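Local coordinates for protein aspartate--tRNA(Asp/Asn) ligase (PDB 1WYD) that probably charges both tRNA(Asp) and tRNA(Asn) with L-aspartate, which it first activates with ATP to aspartyl-AMP, at residues G16-W21 and Q70-V75; G23-L28 and Q61-E66. All coordinates share one frame; numbering follows the deposited sequence.

Interaction 1: G16-W21 and Q70-V75; sequences GKEVIW and QVRGIV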
ATOM      1  N   GLY B  16      14.556  29.886  29.428  1.00 68.64           N
ATOM      2  CA  GLY B  16      13.558  30.777  29.982  1.00 67.88           C
ATOM      3  C   GLY B  16      12.203  30.736  29.303  1.00 67.45           C
ATOM      4  O   GLY B  16      11.303  31.451  29.725  1.00 67.46           O
ATOM      5  N   LYS B  17      12.033  29.915  28.270  1.00 67.35           N
ATOM      6  CA  LYS B  17      10.745  29.903  27.568  1.00 67.82           C
ATOM      7  C   LYS B  17       9.735  28.848  28.070  1.00 66.85           C
ATOM      8  O   LYS B  17      10.120  27.781  28.547  1.00 66.77           O
ATOM      9  CB  LYS B  17      10.931  29.851  26.040  1.00 68.37           C
ATOM     10  CG  LYS B  17       9.951  30.736  25.220  1.00 71.89           C
ATOM     11  CD  LYS B  17       9.394  31.964  25.995  1.00 77.40           C
ATOM     12  CE  LYS B  17       7.922  31.753  26.419  1.00 80.35           C
ATOM     13  NZ  LYS B  17       7.194  33.015  26.760  1.00 83.10           N
ATOM     14  N   GLU B  18       8.447  29.179  27.994  1.00 65.87           N
ATOM     15  CA  GLU B  18       7.392  28.232  28.357  1.00 65.26           C
ATOM     16  C   GLU B  18       6.998  27.308  27.207  1.00 64.31           C
ATOM     17  O   GLU B  18       6.683  27.757  26.104  1.00 64.49           O
ATOM     18  CB  GLU B  18       6.141  28.937  28.880  1.00 65.51           C
ATOM     19  CG  GLU B  18       5.060  27.950  29.257  1.00 65.77           C
ATOM     20  CD  GLU B  18       3.832  28.621  29.779  1.00 67.97           C
ATOM     21  OE1 GLU B  18       3.104  29.226  28.955  1.00 71.56           O
ATOM     22  OE2 GLU B  18       3.587  28.539  31.003  1.00 68.35           O
ATOM     23  N   VAL B  19       7.009  26.012  27.487  1.00 63.06           N
ATOM     24  CA  VAL B  19       6.725  25.001  26.478  1.00 61.74           C
ATOM     25  C   VAL B  19       5.701  24.022  27.045  1.00 60.39           C
ATOM     26  O   VAL B  19       5.603  23.842  28.269  1.00 60.33           O
ATOM     27  CB  VAL B  19       8.032  24.294  26.042  1.00 61.84           C
ATOM     28  CG1 VAL B  19       7.756  22.947  25.407  1.00 63.87           C
ATOM     29  CG2 VAL B  19       8.823  25.175  25.067  1.00 62.40           C
ATOM     30  N   ILE B  20       4.904  23.421  26.165  1.00 58.74           N
ATOM     31  CA  ILE B  20       4.035  22.326  26.579  1.00 56.84           C
ATOM     32  C   ILE B  20       4.432  21.052  25.859  1.00 55.84           C
ATOM     33  O   ILE B  20       4.359  20.975  24.632  1.00 55.39           O
ATOM     34  CB  ILE B  20       2.567  22.650  26.349  1.00 57.06           C
ATOM     35  CG1 ILE B  20       2.257  24.071  26.850  1.00 56.99           C
ATOM     36  CG2 ILE B  20       1.685  21.564  27.009  1.00 56.07           C
ATOM     37  CD1 ILE B  20       0.777  24.371  27.041  1.00 58.37           C
ATOM     38  N   TRP B  21       4.892  20.075  26.637  1.00 54.45           N
ATOM     39  CA  TRP B  21       5.162  18.734  26.140  1.00 53.15           C
ATOM     40  C   TRP B  21       3.981  17.830  26.422  1.00 52.51           C
ATOM     41  O   TRP B  21       3.250  18.050  27.416  1.00 53.18           O
ATOM     42  CB  TRP B  21       6.393  18.150  26.809  1.00 53.07           C
ATOM     43  CG  TRP B  21       7.661  18.622  26.214  1.00 52.78           C
ATOM     44  CD1 TRP B  21       7.804  19.376  25.101  1.00 52.46           C
ATOM     45  CD2 TRP B  21       8.986  18.370  26.702  1.00 54.42           C
ATOM     46  NE1 TRP B  21       9.133  19.604  24.848  1.00 52.05           N
ATOM     47  CE2 TRP B  21       9.882  19.013  25.828  1.00 52.11           C
ATOM     48  CE3 TRP B  21       9.508  17.668  27.803  1.00 54.28           C
ATOM     49  CZ2 TRP B  21      11.261  18.984  26.009  1.00 54.27           C
ATOM     50  CZ3 TRP B  21      10.871  17.633  27.983  1.00 54.45           C
ATOM     51  CH2 TRP B  21      11.741  18.285  27.093  1.00 55.80           C
ATOM     52  N   GLN B  70       0.373  15.485  30.009  1.00 49.11           N
ATOM     53  CA  GLN B  70       0.643  16.810  29.479  1.00 51.29           C
ATOM     54  C   GLN B  70       1.522  17.494  30.508  1.00 51.70           C
ATOM     55  O   GLN B  70       1.225  17.462  31.707  1.00 50.81           O
ATOM     56  CB  GLN B  70      -0.669  17.571  29.413  1.00 52.01           C
ATOM     57  CG  GLN B  70      -0.916  18.327  28.150  1.00 55.70           C
ATOM     58  CD  GLN B  70      -2.289  18.986  28.145  1.00 58.00           C
ATOM     59  OE1 GLN B  70      -2.520  19.948  27.410  1.00 59.59           O
ATOM     60  NE2 GLN B  70      -3.195  18.470  28.960  1.00 57.28           N
ATOM     61  N   VAL B  71       2.613  18.101  30.057  1.00 53.14           N
ATOM     62  CA  VAL B  71       3.434  18.914  30.962  1.00 54.42           C
ATOM     63  C   VAL B  71       3.777  20.314  30.419  1.00 54.76           C
ATOM     64  O   VAL B  71       4.389  20.467  29.369  1.00 55.66           O
ATOM     65  CB  VAL B  71       4.684  18.126  31.512  1.00 54.56           C
ATOM     66  CG1 VAL B  71       5.545  17.560  30.387  1.00 55.67           C
ATOM     67  CG2 VAL B  71       5.513  18.995  32.421  1.00 54.17           C
ATOM     68  N   ARG B  72       3.325  21.331  31.145  1.00 55.26           N
ATOM     69  CA  ARG B  72       3.678  22.720  30.896  1.00 54.88           C
ATOM     70  C   ARG B  72       4.778  23.153  31.878  1.00 55.17           C
ATOM     71  O   ARG B  72       4.619  23.020  33.096  1.00 54.55           O
ATOM     72  CB  ARG B  72       2.443  23.583  31.090  1.00 54.84           C
ATOM     73  CG  ARG B  72       2.700  25.083  31.020  1.00 56.37           C
ATOM     74  CD  ARG B  72       1.420  25.915  30.897  1.00 58.48           C
ATOM     75  NE  ARG B  72       0.681  25.960  32.157  1.00 61.04           N
ATOM     76  CZ  ARG B  72       1.095  26.602  33.262  1.00 62.40           C
ATOM     77  NH1 ARG B  72       2.252  27.278  33.282  1.00 61.11           N
ATOM     78  NH2 ARG B  72       0.342  26.576  34.355  1.00 61.48           N
ATOM     79  N   GLY B  73       5.898  23.644  31.351  1.00 55.05           N
ATOM     80  CA  GLY B  73       6.945  24.195  32.188  1.00 56.05           C
ATOM     81  C   GLY B  73       7.875  25.161  31.448  1.00 57.38           C
ATOM     82  O   GLY B  73       7.611  25.563  30.304  1.00 56.84           O
ATOM     83  N   ILE B  74       8.980  25.523  32.096  1.00 57.99           N
ATOM     84  CA  ILE B  74       9.906  26.489  31.522  1.00 59.41           C
ATOM     85  C   ILE B  74      11.188  25.792  31.150  1.00 59.87           C
ATOM     86  O   ILE B  74      11.740  25.055  31.937  1.00 60.28           O
ATOM     87  CB  ILE B  74      10.145  27.661  32.514  1.00 59.53           C
ATOM     88  CG1 ILE B  74       8.954  28.625  32.483  1.00 60.46           C
ATOM     89  CG2 ILE B  74      11.412  28.425  32.166  1.00 58.77           C
ATOM     90  CD1 ILE B  74       7.701  28.178  33.295  1.00 62.28           C
ATOM     91  N   VAL B  75      11.648  26.004  29.927  1.00 61.55           N
ATOM     92  CA  VAL B  75      12.916  25.417  29.463  1.00 62.50           C
ATOM     93  C   VAL B  75      14.121  25.957  30.253  1.00 63.37           C
ATOM     94  O   VAL B  75      14.144  27.133  30.637  1.00 63.13           O
ATOM     95  CB  VAL B  75      13.080  25.595  27.930  1.00 62.42           C
ATOM     96  CG1 VAL B  75      14.423  25.083  27.427  1.00 61.52           C
ATOM     97  CG2 VAL B  75      11.930  24.883  27.201  1.00 62.32           C
TER

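Interaction 2: G23-L28 and Q61-E66; sequences GWVHLL and QELTQE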
ATOM      1  N   GLY B  23       3.105  13.356  26.314  1.00 45.73           N
ATOM      2  CA  GLY B  23       3.632  12.042  26.037  1.00 44.36           C
ATOM      3  C   GLY B  23       3.553  11.064  27.173  1.00 43.32           C
ATOM      4  O   GLY B  23       2.711  11.188  28.049  1.00 43.72           O
ATOM      5  N   TRP B  24       4.458  10.092  27.126  1.00 42.86           N
ATOM      6  CA  TRP B  24       4.489   8.956  28.027  1.00 41.96           C
ATOM      7  C   TRP B  24       5.579   9.092  29.084  1.00 41.68           C
ATOM      8  O   TRP B  24       6.719   9.472  28.803  1.00 41.14           O
ATOM      9  CB  TRP B  24       4.706   7.667  27.220  1.00 42.03           C
ATOM     10  CG  TRP B  24       3.508   7.213  26.441  1.00 41.31           C
ATOM     11  CD1 TRP B  24       2.480   6.408  26.892  1.00 40.55           C
ATOM     12  CD2 TRP B  24       3.178   7.560  25.100  1.00 41.80           C
ATOM     13  NE1 TRP B  24       1.544   6.226  25.898  1.00 39.84           N
ATOM     14  CE2 TRP B  24       1.934   6.924  24.789  1.00 41.64           C
ATOM     15  CE3 TRP B  24       3.807   8.320  24.105  1.00 42.57           C
ATOM     16  CZ2 TRP B  24       1.339   7.011  23.533  1.00 40.00           C
ATOM     17  CZ3 TRP B  24       3.191   8.423  22.850  1.00 42.74           C
ATOM     18  CH2 TRP B  24       1.981   7.770  22.578  1.00 42.43           C
ATOM     19  N   VAL B  25       5.200   8.783  30.311  1.00 41.94           N
ATOM     20  CA  VAL B  25       6.130   8.583  31.403  1.00 41.44           C
ATOM     21  C   VAL B  25       7.030   7.385  31.109  1.00 42.08           C
ATOM     22  O   VAL B  25       6.659   6.234  31.349  1.00 40.89           O
ATOM     23  CB  VAL B  25       5.368   8.373  32.712  1.00 41.92           C
ATOM     24  CG1 VAL B  25       6.332   8.034  33.872  1.00 40.49           C
ATOM     25  CG2 VAL B  25       4.502   9.637  33.033  1.00 42.40           C
ATOM     26  N   HIS B  26       8.234   7.683  30.608  1.00 42.26           N
ATOM     27  CA  HIS B  26       9.260   6.673  30.336  1.00 42.38           C
ATOM     28  C   HIS B  26      10.000   6.148  31.586  1.00 43.43           C
ATOM     29  O   HIS B  26      10.216   4.934  31.729  1.00 43.21           O
ATOM     30  CB  HIS B  26      10.281   7.263  29.359  1.00 42.54           C
ATOM     31  CG  HIS B  26      11.150   6.241  28.714  1.00 41.58           C
ATOM     32  ND1 HIS B  26      10.755   5.529  27.603  1.00 41.58           N
ATOM     33  CD2 HIS B  26      12.391   5.803  29.026  1.00 41.06           C
ATOM     34  CE1 HIS B  26      11.720   4.695  27.262  1.00 40.95           C
ATOM     35  NE2 HIS B  26      12.714   4.832  28.113  1.00 40.58           N
ATOM     36  N   LEU B  27      10.449   7.067  32.446  1.00 44.47           N
ATOM     37  CA  LEU B  27      11.140   6.730  33.690  1.00 46.15           C
ATOM     38  C   LEU B  27      10.827   7.769  34.727  1.00 46.69           C
ATOM     39  O   LEU B  27      10.477   8.898  34.399  1.00 47.15           O
ATOM     40  CB  LEU B  27      12.666   6.711  33.543  1.00 46.80           C
ATOM     41  CG  LEU B  27      13.344   5.477  32.993  1.00 49.28           C
ATOM     42  CD1 LEU B  27      14.585   5.959  32.200  1.00 52.57           C
ATOM     43  CD2 LEU B  27      13.702   4.483  34.099  1.00 49.30           C
ATOM     44  N   LEU B  28      11.021   7.381  35.981  1.00 47.66           N
ATOM     45  CA  LEU B  28      10.653   8.181  37.124  1.00 49.32           C
ATOM     46  C   LEU B  28      11.753   7.930  38.168  1.00 50.59           C
ATOM     47  O   LEU B  28      11.911   6.804  38.652  1.00 50.55           O
ATOM     48  CB  LEU B  28       9.282   7.703  37.633  1.00 48.73           C
ATOM     49  CG  LEU B  28       8.010   8.570  37.708  1.00 49.54           C
ATOM     50  CD1 LEU B  28       7.966   9.795  36.765  1.00 44.52           C
ATOM     51  CD2 LEU B  28       6.733   7.688  37.545  1.00 46.00           C
ATOM     52  N   GLN B  61       3.704  12.600  41.948  1.00 58.29           N
ATOM     53  CA  GLN B  61       3.957  11.533  42.913  1.00 58.61           C
ATOM     54  C   GLN B  61       3.069  10.332  42.670  1.00 57.93           C
ATOM     55  O   GLN B  61       3.354   9.248  43.158  1.00 58.12           O
ATOM     56  CB  GLN B  61       3.767  12.038  44.348  1.00 59.02           C
ATOM     57  CG  GLN B  61       4.873  13.000  44.825  1.00 62.51           C
ATOM     58  CD  GLN B  61       6.072  12.257  45.380  1.00 68.33           C
ATOM     59  OE1 GLN B  61       6.494  11.236  44.816  1.00 70.92           O
ATOM     60  NE2 GLN B  61       6.617  12.744  46.503  1.00 70.46           N
ATOM     61  N   GLU B  62       1.992  10.516  41.918  1.00 57.16           N
ATOM     62  CA  GLU B  62       1.067   9.413  41.684  1.00 56.29           C
ATOM     63  C   GLU B  62       1.253   8.777  40.291  1.00 53.84           C
ATOM     64  O   GLU B  62       0.646   7.745  39.981  1.00 52.83           O
ATOM     65  CB  GLU B  62      -0.377   9.846  41.955  1.00 57.90           C
ATOM     66  CG  GLU B  62      -0.973  10.781  40.924  1.00 61.84           C
ATOM     67  CD  GLU B  62      -2.399  11.191  41.292  1.00 69.11           C
ATOM     68  OE1 GLU B  62      -2.547  12.065  42.200  1.00 69.85           O
ATOM     69  OE2 GLU B  62      -3.364  10.634  40.676  1.00 71.18           O
ATOM     70  N   LEU B  63       2.139   9.394  39.503  1.00 50.36           N
ATOM     71  CA  LEU B  63       2.480   8.978  38.149  1.00 47.38           C
ATOM     72  C   LEU B  63       3.190   7.626  38.086  1.00 45.78           C
ATOM     73  O   LEU B  63       3.964   7.255  38.974  1.00 45.16           O
ATOM     74  CB  LEU B  63       3.375  10.046  37.502  1.00 47.51           C
ATOM     75  CG  LEU B  63       2.788  11.414  37.180  1.00 47.60           C
ATOM     76  CD1 LEU B  63       3.827  12.256  36.435  1.00 50.02           C
ATOM     77  CD2 LEU B  63       1.499  11.306  36.363  1.00 47.19           C
ATOM     78  N   THR B  64       2.951   6.898  37.005  1.00 44.80           N
ATOM     79  CA  THR B  64       3.465   5.550  36.854  1.00 44.34           C
ATOM     80  C   THR B  64       3.940   5.444  35.455  1.00 44.51           C
ATOM     81  O   THR B  64       3.469   6.196  34.603  1.00 45.34           O
ATOM     82  CB  THR B  64       2.336   4.538  37.057  1.00 44.35           C
ATOM     83  OG1 THR B  64       1.303   4.777  36.073  1.00 43.19           O
ATOM     84  CG2 THR B  64       1.660   4.815  38.395  1.00 43.43           C
ATOM     85  N   GLN B  65       4.834   4.497  35.193  1.00 44.86           N
ATOM     86  CA  GLN B  65       5.398   4.353  33.857  1.00 44.82           C
ATOM     87  C   GLN B  65       4.294   3.988  32.868  1.00 44.27           C
ATOM     88  O   GLN B  65       3.362   3.218  33.192  1.00 44.57           O
ATOM     89  CB  GLN B  65       6.522   3.321  33.851  1.00 45.21           C
ATOM     90  CG  GLN B  65       7.675   3.683  34.763  1.00 46.78           C
ATOM     91  CD  GLN B  65       8.783   2.636  34.683  1.00 51.47           C
ATOM     92  OE1 GLN B  65       9.567   2.622  33.732  1.00 54.38           O
ATOM     93  NE2 GLN B  65       8.838   1.755  35.658  1.00 51.30           N
ATOM     94  N   GLU B  66       4.404   4.587  31.685  1.00 43.03           N
ATOM     95  CA  GLU B  66       3.477   4.464  30.540  1.00 41.39           C
ATOM     96  C   GLU B  66       2.160   5.237  30.642  1.00 41.02           C
ATOM     97  O   GLU B  66       1.374   5.227  29.698  1.00 41.35           O
ATOM     98  CB  GLU B  66       3.264   3.006  30.073  1.00 41.16           C
ATOM     99  CG  GLU B  66       4.474   2.323  29.413  1.00 39.29           C
ATOM    100  CD  GLU B  66       5.269   3.190  28.428  1.00 39.28           C
ATOM    101  OE1 GLU B  66       6.425   3.516  28.764  1.00 38.28           O
ATOM    102  OE2 GLU B  66       4.770   3.538  27.324  1.00 37.22           O
TER
HETATM  103  O   HOH W   1       8.101   3.004  30.894  1.00 37.87           O

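Interaction 1: G16-W21 and Q70-V75
Glu18 and Arg72 carry the polar side-chain contact between two antiparallel strands. They are not directly paired: Glu18 stands opposite Ile74, and Arg72 opposite Ile20, both non-hydrogen-bonded pairs. Glu18 crosses this offset with a fully extended chain, CG anti to the backbone N (chi1 -180°). The Arg72 chain bends at chi3 (74°), which turns the guanidinium back toward the carboxylate. Arg72 NH1 donates to Glu18 OE2 at 2.9 Å in a salt bridge. The bond is bent, and OE2 sits at the guanidinium edge, somewhat tilted from its plane. The carboxylate and guanidinium planes are 67° apart, so a flat two-pronged pairing is not made. The arginine methylenes add to the contact: Arg72 CD lies 3.4 Å from Glu18 OE2. Arg72 NH2 has a second acidic partner, Glu91. A leucine in place of Arg72 would probably leave the Glu18 and Glu91 carboxylates without their shared cation.

Val19, Trp21 and Val71 point to the opposite face of the sheet, which is buried. Trp21 CB packs against Val71 CG1 at 3.7 Å, while the indole packs on Leu39 and Leu87. Val19 CG2 meets Val75 CG2 at 3.8 Å. Backbone bonds run along the whole pairing. At one end Val71 N donates to Trp21 O (2.7 Å). At the other Gly16 N donates to Val75 O (3.0 Å). Val19 with Gly73 and Trp21 with Val71 are the hydrogen-bonded antiparallel pairs. A partly exposed face of Glu18, Ile20, Arg72 and Ile74, backed by a buried apolar face, is what this strand pair contributes to the beta-barrel of the N-terminal OB-fold.

Interaction 2: G23-L28 and Q61-E66
Val25 and Glu66 make the one direct backbone hydrogen bond here, where strand residues 23-28 meet the irregular segment 61-66 with chain directions 127° apart. Glu66 N donates to Val25 O at 2.8 Å. The bond is straight and falls on a lone pair in the carbonyl plane. Gln65 CA also approaches Val25 O, at 3.4 Å.

Val25 lays its CB and CG1 against Thr64 O, each at 3.5 Å. CG1 is anti to the backbone N (chi1 175°), and it also lies near Gln65 CA. Farther along, Leu28 CD2 reaches Leu63 CB at 4.1 Å, and both leucines also touch Ile37.

Trp24 meets Glu66 by its five-membered ring. Glu66 O lies at the ring edge, 3.2 Å from Trp24 CD1. The Glu66 chain bends at chi2 (-42°) and brings its carboxylate above the plane of the indole, off its CD1-CG edge, with Glu66 OE2 3.7 Å from Trp24 CD1. The two planes are nearly parallel. Trp24 NE1 donates its own bond to Gly390 O of the second subunit. A water bridges the segments, 2.8 Å from Glu66 OE1 and also within hydrogen-bonding distance of His26 O. The strand carries a classic beta bulge here, His26 and Leu27 together lying across from Ile38 of strand 34-41.

Glu66 is buried, yet its carboxylate is well supplied with partners: OE1 pairs with Arg40 and OE2 with Arg126. These two cations would probably keep the acid ionised. The chemistry thus implies a compensated buried charge that joins the loop to the strand, beside an indole bonded across the dimer interface.

Interactions 1 and 2 both use strand 18-31 of the OB-fold domain, on successive lengths of it. Segments 61-66 and 70-75 likewise follow each other, since the loop leads into strand 68-77. Interaction 2 is therefore nested within the chain loop that interaction 1 closes. Their centres are about 17 Å apart, and beyond the shared strands they make no direct contact. Interaction 1 is a regular strand pairing that no other chain of the assembly reaches. Interaction 2 lies where the strand is bulged and the second subunit comes close. Both are away from the predicted aspartate and ATP sites, their centres about 37 and 32 Å from the centre of the chain.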